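Side-chain contacts in methanogen homoaconitase large subunit (Methanocaldococcus jannaschii, PDB 4KP2), which reversibly dehydrates (R)-homocitrate to cis-homoaconitate and hydrates that to homoisocitrate, as the large subunit of an iron-sulfur hydro-lyase: residues E333-L338 against E365-I370; V318-C323 against K425-S430; L98-V103 against K109-G114. All coordinates share one frame; numbering follows the deposited sequence.

Contact 1 (E333-L338 against E365-I370); sequences EAAKYL and EGIIDI
Ala335 meets the methyl groups of two isoleucines, Ile367 and Ile370, and Ala335 and Ile370 carry most of the contact. CB of Ala335 points toward segment 365-370 and stops 3.7 Å from CG2 of Ile367, the branch that lies anti to the backbone N. Ile370 also points across, from the next turn, and divides its branches between two kinds of surface. Chi1 of -55° sets CG1 beside the backbone N and leaves CG2 anti to it. The extended arm brings CD1 to 4.2 Å from CB of Ala335, while CG2 lies against main-chain oxygens instead of side chains: 3.6 Å from O of Leu338 and 3.8 Å from O of Ala335. Leu338 therefore contributes mainly through its carbonyl. No hydrogen bond joins the two segments, and the join is one of apolar fit. The alanine's small size lets the backbones approach, with the CA atoms of Ala335 and Ile367 6.3 Å apart. Gly366, with positive phi, closes the preceding helix in a Schellman motif and is also the N-cap of helix 367-374. The arrangement is close helix-helix packing on one face of a parallel sheet, in the alpha-beta-alpha sandwich of the aconitase family.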
loop_
_atom_site.group_PDB
_atom_site.type_symbol
_atom_site.label_atom_id
_atom_site.label_comp_id
_atom_site.label_asym_id
_atom_site.label_seq_id
_atom_site.Cartn_x
_atom_site.Cartn_y
_atom_site.Cartn_z
ATOM N N GLU A 333 11.464 16.845 4.112
ATOM C CA GLU A 333 11.395 17.530 5.397
ATOM C C GLU A 333 11.095 16.543 6.519
ATOM O O GLU A 333 11.689 16.608 7.596
ATOM C CB GLU A 333 10.325 18.624 5.362
ATOM C CG GLU A 333 10.072 19.307 6.701
ATOM C CD GLU A 333 11.186 20.257 7.104
ATOM O OE1 GLU A 333 12.089 20.509 6.280
ATOM O OE2 GLU A 333 11.153 20.754 8.251
ATOM N N ALA A 334 10.168 15.626 6.258
ATOM C CA ALA A 334 9.782 14.624 7.243
ATOM C C ALA A 334 10.892 13.600 7.445
ATOM O O ALA A 334 11.121 13.132 8.561
ATOM C CB ALA A 334 8.495 13.936 6.820
ATOM N N ALA A 335 11.577 13.256 6.358
ATOM C CA ALA A 335 12.674 12.297 6.410
ATOM C C ALA A 335 13.850 12.866 7.192
ATOM O O ALA A 335 14.638 12.122 7.771
ATOM C CB ALA A 335 13.106 11.910 5.008
ATOM N N LYS A 336 13.960 14.190 7.198
ATOM C CA LYS A 336 15.015 14.879 7.930
ATOM C C LYS A 336 14.922 14.613 9.430
ATOM O O LYS A 336 15.930 14.352 10.087
ATOM C CB LYS A 336 14.949 16.382 7.655
ATOM C CG LYS A 336 15.856 17.222 8.535
ATOM C CD LYS A 336 15.715 18.694 8.192
ATOM C CE LYS A 336 16.522 19.563 9.143
ATOM N NZ LYS A 336 16.422 21.005 8.770
ATOM N N TYR A 337 13.707 14.682 9.967
ATOM C CA TYR A 337 13.487 14.437 11.387
ATOM C C TYR A 337 13.302 12.950 11.678
ATOM O O TYR A 337 13.318 12.528 12.835
ATOM C CB TYR A 337 12.276 15.226 11.887
ATOM C CG TYR A 337 12.515 16.716 11.990
ATOM C CD1 TYR A 337 13.047 17.274 13.145
ATOM C CD2 TYR A 337 12.209 17.563 10.933
ATOM C CE1 TYR A 337 13.268 18.634 13.245
ATOM C CE2 TYR A 337 12.428 18.926 11.025
ATOM C CZ TYR A 337 12.957 19.454 12.184
ATOM O OH TYR A 337 13.178 20.810 12.284
ATOM N N LEU A 338 13.124 12.161 10.624
ATOM C CA LEU A 338 12.936 10.724 10.765
ATOM C C LEU A 338 14.240 9.999 10.471
ATOM O O LEU A 338 14.316 8.772 10.546
ATOM C CB LEU A 338 11.849 10.237 9.809
ATOM C CG LEU A 338 10.892 9.171 10.344
ATOM C CD1 LEU A 338 9.916 9.786 11.332
ATOM C CD2 LEU A 338 10.153 8.505 9.200
ATOM N N GLU A 365 16.690 9.456 -4.240
ATOM C CA GLU A 365 17.262 10.339 -3.235
ATOM C C GLU A 365 17.410 9.596 -1.909
ATOM O O GLU A 365 18.001 10.107 -0.957
ATOM C CB GLU A 365 16.384 11.580 -3.070
ATOM C CG GLU A 365 17.064 12.743 -2.368
ATOM C CD GLU A 365 16.308 14.045 -2.542
ATOM O OE1 GLU A 365 15.479 14.133 -3.473
ATOM O OE2 GLU A 365 16.545 14.981 -1.749
ATOM N N GLY A 366 16.872 8.382 -1.858
ATOM C CA GLY A 366 16.983 7.544 -0.677
ATOM C C GLY A 366 16.072 7.982 0.452
ATOM O O GLY A 366 16.305 7.650 1.613
ATOM N N ILE A 367 15.030 8.731 0.108
ATOM C CA ILE A 367 14.081 9.228 1.099
ATOM C C ILE A 367 13.156 8.115 1.588
ATOM O O ILE A 367 12.830 8.041 2.773
ATOM C CB ILE A 367 13.250 10.398 0.537
ATOM C CG1 ILE A 367 14.174 11.539 0.107
ATOM C CG2 ILE A 367 12.245 10.892 1.564
ATOM C CD1 ILE A 367 13.443 12.775 -0.354
ATOM N N ILE A 368 12.745 7.247 0.669
ATOM C CA ILE A 368 11.890 6.113 1.008
ATOM C C ILE A 368 12.602 5.161 1.967
ATOM O O ILE A 368 11.999 4.653 2.917
ATOM C CB ILE A 368 11.424 5.352 -0.255
ATOM C CG1 ILE A 368 10.141 5.973 -0.810
ATOM C CG2 ILE A 368 11.176 3.883 0.045
ATOM C CD1 ILE A 368 10.341 7.299 -1.492
ATOM N N ASP A 369 13.891 4.939 1.716
ATOM C CA ASP A 369 14.707 4.065 2.552
ATOM C C ASP A 369 14.654 4.488 4.016
ATOM O O ASP A 369 14.511 3.653 4.907
ATOM C CB ASP A 369 16.159 4.057 2.067
ATOM C CG ASP A 369 16.291 3.586 0.634
ATOM O OD1 ASP A 369 15.384 3.880 -0.173
ATOM O OD2 ASP A 369 17.301 2.923 0.315
ATOM N N ILE A 370 14.760 5.791 4.252
ATOM C CA ILE A 370 14.699 6.340 5.601
ATOM C C ILE A 370 13.351 6.046 6.255
ATOM O O ILE A 370 13.279 5.747 7.447
ATOM C CB ILE A 370 14.946 7.861 5.594
ATOM C CG1 ILE A 370 16.278 8.178 4.911
ATOM C CG2 ILE A 370 14.926 8.416 7.009
ATOM C CD1 ILE A 370 16.590 9.652 4.840
#

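Contact 2 (V318-C323 against K425-S430)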
loop_
_atom_site.group_PDB
_atom_site.type_symbol
_atom_site.label_atom_id
_atom_site.label_comp_id
_atom_site.label_asym_id
_atom_site.label_seq_id
_atom_site.Cartn_x
_atom_site.Cartn_y
_atom_site.Cartn_z
ATOM N N VAL A 318 0.121 8.030 12.486
ATOM C CA VAL A 318 0.538 9.241 11.789
ATOM C C VAL A 318 0.548 9.013 10.285
ATOM O O VAL A 318 1.194 8.089 9.795
ATOM C CB VAL A 318 1.939 9.706 12.232
ATOM C CG1 VAL A 318 2.392 10.890 11.393
ATOM C CG2 VAL A 318 1.942 10.064 13.711
ATOM N N PHE A 319 -0.175 9.855 9.556
ATOM C CA PHE A 319 -0.189 9.768 8.103
ATOM C C PHE A 319 0.493 10.968 7.458
ATOM O O PHE A 319 0.244 12.114 7.829
ATOM C CB PHE A 319 -1.616 9.632 7.574
ATOM C CG PHE A 319 -1.716 9.753 6.082
ATOM C CD1 PHE A 319 -1.107 8.823 5.258
ATOM C CD2 PHE A 319 -2.416 10.800 5.503
ATOM C CE1 PHE A 319 -1.190 8.932 3.885
ATOM C CE2 PHE A 319 -2.507 10.912 4.129
ATOM C CZ PHE A 319 -1.895 9.978 3.320
ATOM N N ILE A 320 1.356 10.690 6.487
ATOM C CA ILE A 320 2.068 11.737 5.769
ATOM C C ILE A 320 1.993 11.512 4.266
ATOM O O ILE A 320 2.555 10.546 3.747
ATOM C CB ILE A 320 3.553 11.793 6.174
ATOM C CG1 ILE A 320 3.696 12.104 7.665
ATOM C CG2 ILE A 320 4.292 12.830 5.343
ATOM C CD1 ILE A 320 5.132 12.157 8.138
ATOM N N GLY A 321 1.295 12.400 3.566
ATOM C CA GLY A 321 1.287 12.358 2.117
ATOM C C GLY A 321 -0.073 12.409 1.446
ATOM O O GLY A 321 -0.543 11.412 0.899
ATOM N N SER A 322 -0.703 13.576 1.479
ATOM C CA SER A 322 -1.936 13.792 0.734
ATOM C C SER A 322 -1.681 14.826 -0.354
ATOM O O SER A 322 -0.533 15.120 -0.680
ATOM C CB SER A 322 -3.056 14.260 1.660
ATOM O OG SER A 322 -2.737 15.502 2.259
ATOM N N CYS A 323 -2.752 15.378 -0.916
ATOM C CA CYS A 323 -2.619 16.429 -1.918
ATOM C C CYS A 323 -2.037 17.687 -1.287
ATOM O O CYS A 323 -1.372 18.481 -1.952
ATOM C CB CYS A 323 -3.972 16.739 -2.557
ATOM S SG CYS A 323 -3.929 18.088 -3.760
ATOM N N LYS A 425 6.620 18.026 9.016
ATOM C CA LYS A 425 7.655 18.183 10.029
ATOM C C LYS A 425 7.167 17.689 11.386
ATOM O O LYS A 425 7.774 16.804 11.988
ATOM C CB LYS A 425 8.070 19.649 10.133
ATOM C CG LYS A 425 8.988 19.951 11.303
ATOM C CD LYS A 425 9.181 21.450 11.462
ATOM C CE LYS A 425 10.023 21.777 12.682
ATOM N NZ LYS A 425 10.103 23.247 12.917
ATOM N N ILE A 426 6.064 18.265 11.854
ATOM C CA ILE A 426 5.481 17.891 13.137
ATOM C C ILE A 426 4.984 16.449 13.116
ATOM O O ILE A 426 5.085 15.732 14.113
ATOM C CB ILE A 426 4.322 18.836 13.516
ATOM C CG1 ILE A 426 4.793 20.291 13.492
ATOM C CG2 ILE A 426 3.762 18.486 14.886
ATOM C CD1 ILE A 426 3.718 21.285 13.865
ATOM N N ALA A 427 4.457 16.028 11.972
ATOM C CA ALA A 427 3.953 14.668 11.812
ATOM C C ALA A 427 5.065 13.640 11.989
ATOM O O ALA A 427 4.873 12.605 12.626
ATOM C CB ALA A 427 3.290 14.504 10.452
ATOM N N ALA A 428 6.230 13.935 11.424
ATOM C CA ALA A 428 7.377 13.042 11.529
ATOM C C ALA A 428 7.908 12.989 12.957
ATOM O O ALA A 428 8.183 11.912 13.485
ATOM C CB ALA A 428 8.475 13.474 10.570
ATOM N N ILE A 429 8.047 14.158 13.574
ATOM C CA ILE A 429 8.554 14.260 14.937
ATOM C C ILE A 429 7.630 13.561 15.931
ATOM O O ILE A 429 8.087 12.842 16.820
ATOM C CB ILE A 429 8.737 15.732 15.357
ATOM C CG1 ILE A 429 9.732 16.430 14.430
ATOM C CG2 ILE A 429 9.207 15.826 16.799
ATOM C CD1 ILE A 429 9.893 17.907 14.719
ATOM N N SER A 430 6.327 13.768 15.768
ATOM C CA SER A 430 5.342 13.163 16.656
ATOM C C SER A 430 5.290 11.647 16.488
ATOM O O SER A 430 4.937 10.924 17.419
ATOM C CB SER A 430 3.958 13.768 16.420
ATOM O OG SER A 430 3.982 15.174 16.600
#
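Val318 and Ile320, two residues apart and on the same side of a strand, both reach toward Ala427 of helix 424-433. Both place their branches alike, one anti to the backbone N and one to the carbonyl carbon, but touch with different ones. Val318 uses CG1, anti to its N (chi1 175°), which lies 3.3 Å from O of Ala427 and 3.8 Å from its CB. Ile320 uses CG1, anti to its carbonyl carbon (chi1 -61°), and the arm runs on fully extended through CD1. It passes alongside the alanine, with CG1 3.7 Å from CB of Ala427, and ends with CD1 3.9 Å from N of Ala428. The alanine methyl is thus touched by both branched side chains, a small helix residue admitting beta-branched ones of a strand. Within the helix, OG of Ser430 turns back to O of Ile426 (2.8 Å), which N of Ser430 reaches from the opposite face of its plane. Further on, Cys323 is a predicted [4Fe-4S] cluster ligand. Strand and helix run roughly antiparallel, at 143°. Strand 317-320 is the middle strand of its parallel sheet, between 348-351 and 399-402, and helix 424-433 covers it beside helix 328-338.

Contact 3 (L98-V103 against K109-G114)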
loop_
_atom_site.group_PDB
_atom_site.type_symbol
_atom_site.label_atom_id
_atom_site.label_comp_id
_atom_site.label_asym_id
_atom_site.label_seq_id
_atom_site.Cartn_x
_atom_site.Cartn_y
_atom_site.Cartn_z
ATOM N N LEU A 98 -15.813 0.278 -14.609
ATOM C CA LEU A 98 -16.737 1.156 -15.313
ATOM C C LEU A 98 -16.012 2.388 -15.835
ATOM O O LEU A 98 -16.322 2.896 -16.911
ATOM C CB LEU A 98 -17.881 1.579 -14.391
ATOM C CG LEU A 98 -19.265 1.029 -14.734
ATOM C CD1 LEU A 98 -20.312 1.604 -13.795
ATOM C CD2 LEU A 98 -19.610 1.337 -16.181
ATOM N N ALA A 99 -15.044 2.866 -15.059
ATOM C CA ALA A 99 -14.249 4.021 -15.454
ATOM C C ALA A 99 -13.371 3.677 -16.650
ATOM O O ALA A 99 -13.081 4.532 -17.485
ATOM C CB ALA A 99 -13.404 4.505 -14.291
ATOM N N LEU A 100 -12.947 2.420 -16.724
ATOM C CA LEU A 100 -12.152 1.948 -17.850
ATOM C C LEU A 100 -12.983 1.920 -19.127
ATOM O O LEU A 100 -12.457 2.125 -20.220
ATOM C CB LEU A 100 -11.569 0.562 -17.563
ATOM C CG LEU A 100 -10.384 0.509 -16.598
ATOM C CD1 LEU A 100 -9.949 -0.928 -16.362
ATOM C CD2 LEU A 100 -9.232 1.334 -17.140
ATOM N N GLU A 101 -14.281 1.666 -18.984
ATOM C CA GLU A 101 -15.193 1.691 -20.122
ATOM C C GLU A 101 -15.264 3.096 -20.700
ATOM O O GLU A 101 -15.170 3.287 -21.912
ATOM C CB GLU A 101 -16.593 1.238 -19.709
ATOM C CG GLU A 101 -16.668 -0.189 -19.201
ATOM C CD GLU A 101 -18.093 -0.626 -18.917
ATOM O OE1 GLU A 101 -19.029 0.058 -19.382
ATOM O OE2 GLU A 101 -18.276 -1.652 -18.228
ATOM N N PHE A 102 -15.426 4.074 -19.813
ATOM C CA PHE A 102 -15.500 5.480 -20.190
ATOM C C PHE A 102 -14.265 5.911 -20.973
ATOM O O PHE A 102 -14.373 6.552 -22.020
ATOM C CB PHE A 102 -15.661 6.346 -18.938
ATOM C CG PHE A 102 -15.613 7.821 -19.207
ATOM C CD1 PHE A 102 -16.736 8.492 -19.661
ATOM C CD2 PHE A 102 -14.448 8.541 -18.995
ATOM C CE1 PHE A 102 -16.698 9.848 -19.907
ATOM C CE2 PHE A 102 -14.402 9.900 -19.240
ATOM C CZ PHE A 102 -15.529 10.555 -19.696
ATOM N N VAL A 103 -13.094 5.552 -20.459
ATOM C CA VAL A 103 -11.830 5.892 -21.101
ATOM C C VAL A 103 -11.685 5.177 -22.441
ATOM O O VAL A 103 -11.252 5.770 -23.430
ATOM C CB VAL A 103 -10.632 5.539 -20.198
ATOM C CG1 VAL A 103 -9.319 5.822 -20.912
ATOM C CG2 VAL A 103 -10.709 6.315 -18.894
ATOM N N LYS A 109 -7.224 9.865 -23.850
ATOM C CA LYS A 109 -5.784 9.636 -23.885
ATOM C C LYS A 109 -5.119 10.092 -22.593
ATOM O O LYS A 109 -4.128 9.508 -22.153
ATOM C CB LYS A 109 -5.153 10.342 -25.083
ATOM C CG LYS A 109 -5.616 9.804 -26.426
ATOM C CD LYS A 109 -4.894 10.487 -27.572
ATOM C CE LYS A 109 -5.345 9.935 -28.912
ATOM N NZ LYS A 109 -4.627 10.589 -30.037
ATOM N N ASN A 110 -5.673 11.135 -21.986
ATOM C CA ASN A 110 -5.157 11.648 -20.725
ATOM C C ASN A 110 -5.633 10.819 -19.539
ATOM O O ASN A 110 -6.222 11.350 -18.599
ATOM C CB ASN A 110 -5.566 13.108 -20.531
ATOM C CG ASN A 110 -5.114 13.995 -21.669
ATOM O OD1 ASN A 110 -4.088 13.743 -22.300
ATOM N ND2 ASN A 110 -5.881 15.044 -21.939
ATOM N N PHE A 111 -5.375 9.515 -19.587
ATOM C CA PHE A 111 -5.796 8.618 -18.520
ATOM C C PHE A 111 -4.612 8.149 -17.686
ATOM O O PHE A 111 -3.549 7.834 -18.218
ATOM C CB PHE A 111 -6.541 7.415 -19.098
ATOM C CG PHE A 111 -6.820 6.337 -18.093
ATOM C CD1 PHE A 111 -7.690 6.563 -17.040
ATOM C CD2 PHE A 111 -6.221 5.095 -18.204
ATOM C CE1 PHE A 111 -7.953 5.573 -16.114
ATOM C CE2 PHE A 111 -6.481 4.099 -17.282
ATOM C CZ PHE A 111 -7.346 4.338 -16.235
ATOM N N HIS A 112 -4.806 8.105 -16.373
ATOM C CA HIS A 112 -3.759 7.669 -15.460
ATOM C C HIS A 112 -4.244 6.548 -14.549
ATOM O O HIS A 112 -5.195 6.715 -13.789
ATOM C CB HIS A 112 -3.246 8.846 -14.633
ATOM C CG HIS A 112 -2.554 9.893 -15.448
ATOM N ND1 HIS A 112 -1.202 9.859 -15.706
ATOM C CD2 HIS A 112 -3.030 10.998 -16.070
ATOM C CE1 HIS A 112 -0.870 10.902 -16.449
ATOM N NE2 HIS A 112 -1.961 11.608 -16.684
ATOM N N LYS A 113 -3.576 5.405 -14.639
ATOM C CA LYS A 113 -3.941 4.231 -13.858
ATOM C C LYS A 113 -3.567 4.402 -12.394
ATOM O O LYS A 113 -3.063 5.450 -11.989
ATOM C CB LYS A 113 -3.245 2.995 -14.422
ATOM C CG LYS A 113 -3.501 2.770 -15.897
ATOM C CD LYS A 113 -2.467 1.839 -16.500
ATOM C CE LYS A 113 -2.452 0.496 -15.795
ATOM N NZ LYS A 113 -1.407 -0.402 -16.356
ATOM N N GLY A 114 -3.818 3.364 -11.606
ATOM C CA GLY A 114 -3.444 3.370 -10.206
ATOM C C GLY A 114 -1.938 3.363 -10.044
ATOM O O GLY A 114 -1.234 2.630 -10.737
#
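Val103 on the helix and Phe111 on the strand bring their CA atoms to 7.1 Å, the closest CA pair of two segments that exchange no hydrogen bond. The space between them is bridged chiefly by the ring of Phe111, whose CG is anti to the backbone N (chi1 171°), carrying the ring out toward the helix. Val103, which also points across, meets it at about a right angle and uses both methyls. CG2 comes in obliquely, 3.6 Å from CD1 of Phe111, and CG1 is 3.7 Å from CB of Phe111, at the stem. Leu100, one turn earlier, reaches the far end of the ring: the bond from its CA to CB does not aim at the strand, but the CD2 branch bends inward and comes, also obliquely, within 3.7 Å of CZ of Phe111. Valine thus holds the root of the aromatic group and leucine its outer end, while the backbone N of Lys113 lies over one face, offset toward the rim. Replacing the ring of Phe111 by the methyl of an alanine is likely to leave CD2 of Leu100 and CG2 of Val103 without their partner and open a gap between helix and strand. Asn110, next to Phe111 in the chain, is the centre of an inverse gamma turn. Phe81 adds an edge-to-face ring contact with Phe111, and NZ of Lys113 donates to backbone oxygens of His344 and Val347 of the second subunit. The contact packs the helix of a beta-alpha-beta unit on its second strand: strand 77-80 leads into helix 90-106, which lies on strand 111-112, an outermost strand of its parallel sheet within the chain and hydrogen-bonded to the neighbouring strand 77-80.

Overall arrangement
Contact 3 closes first along the chain, within the five-stranded parallel sheet that includes strands 77-80 and 111-112. Contact 2, helix on strand, and contact 1, helix on helix, belong to the layers round a second parallel sheet with the same 3-2-1-4-5 strand order, contact 1 nested inside the loop closed by contact 2. Their centres are about 12 Å apart and they touch: helix 328-338, which follows strand 317-320, packs on helix 367-374 and against helix 424-433. Contact 3 stands apart, its centre about 33 Å from that of contact 1 and about 30 Å from contact 2's. Helix on parallel strand thus recurs in contacts 2 and 3, while contacts 1 and 3 border the second subunit.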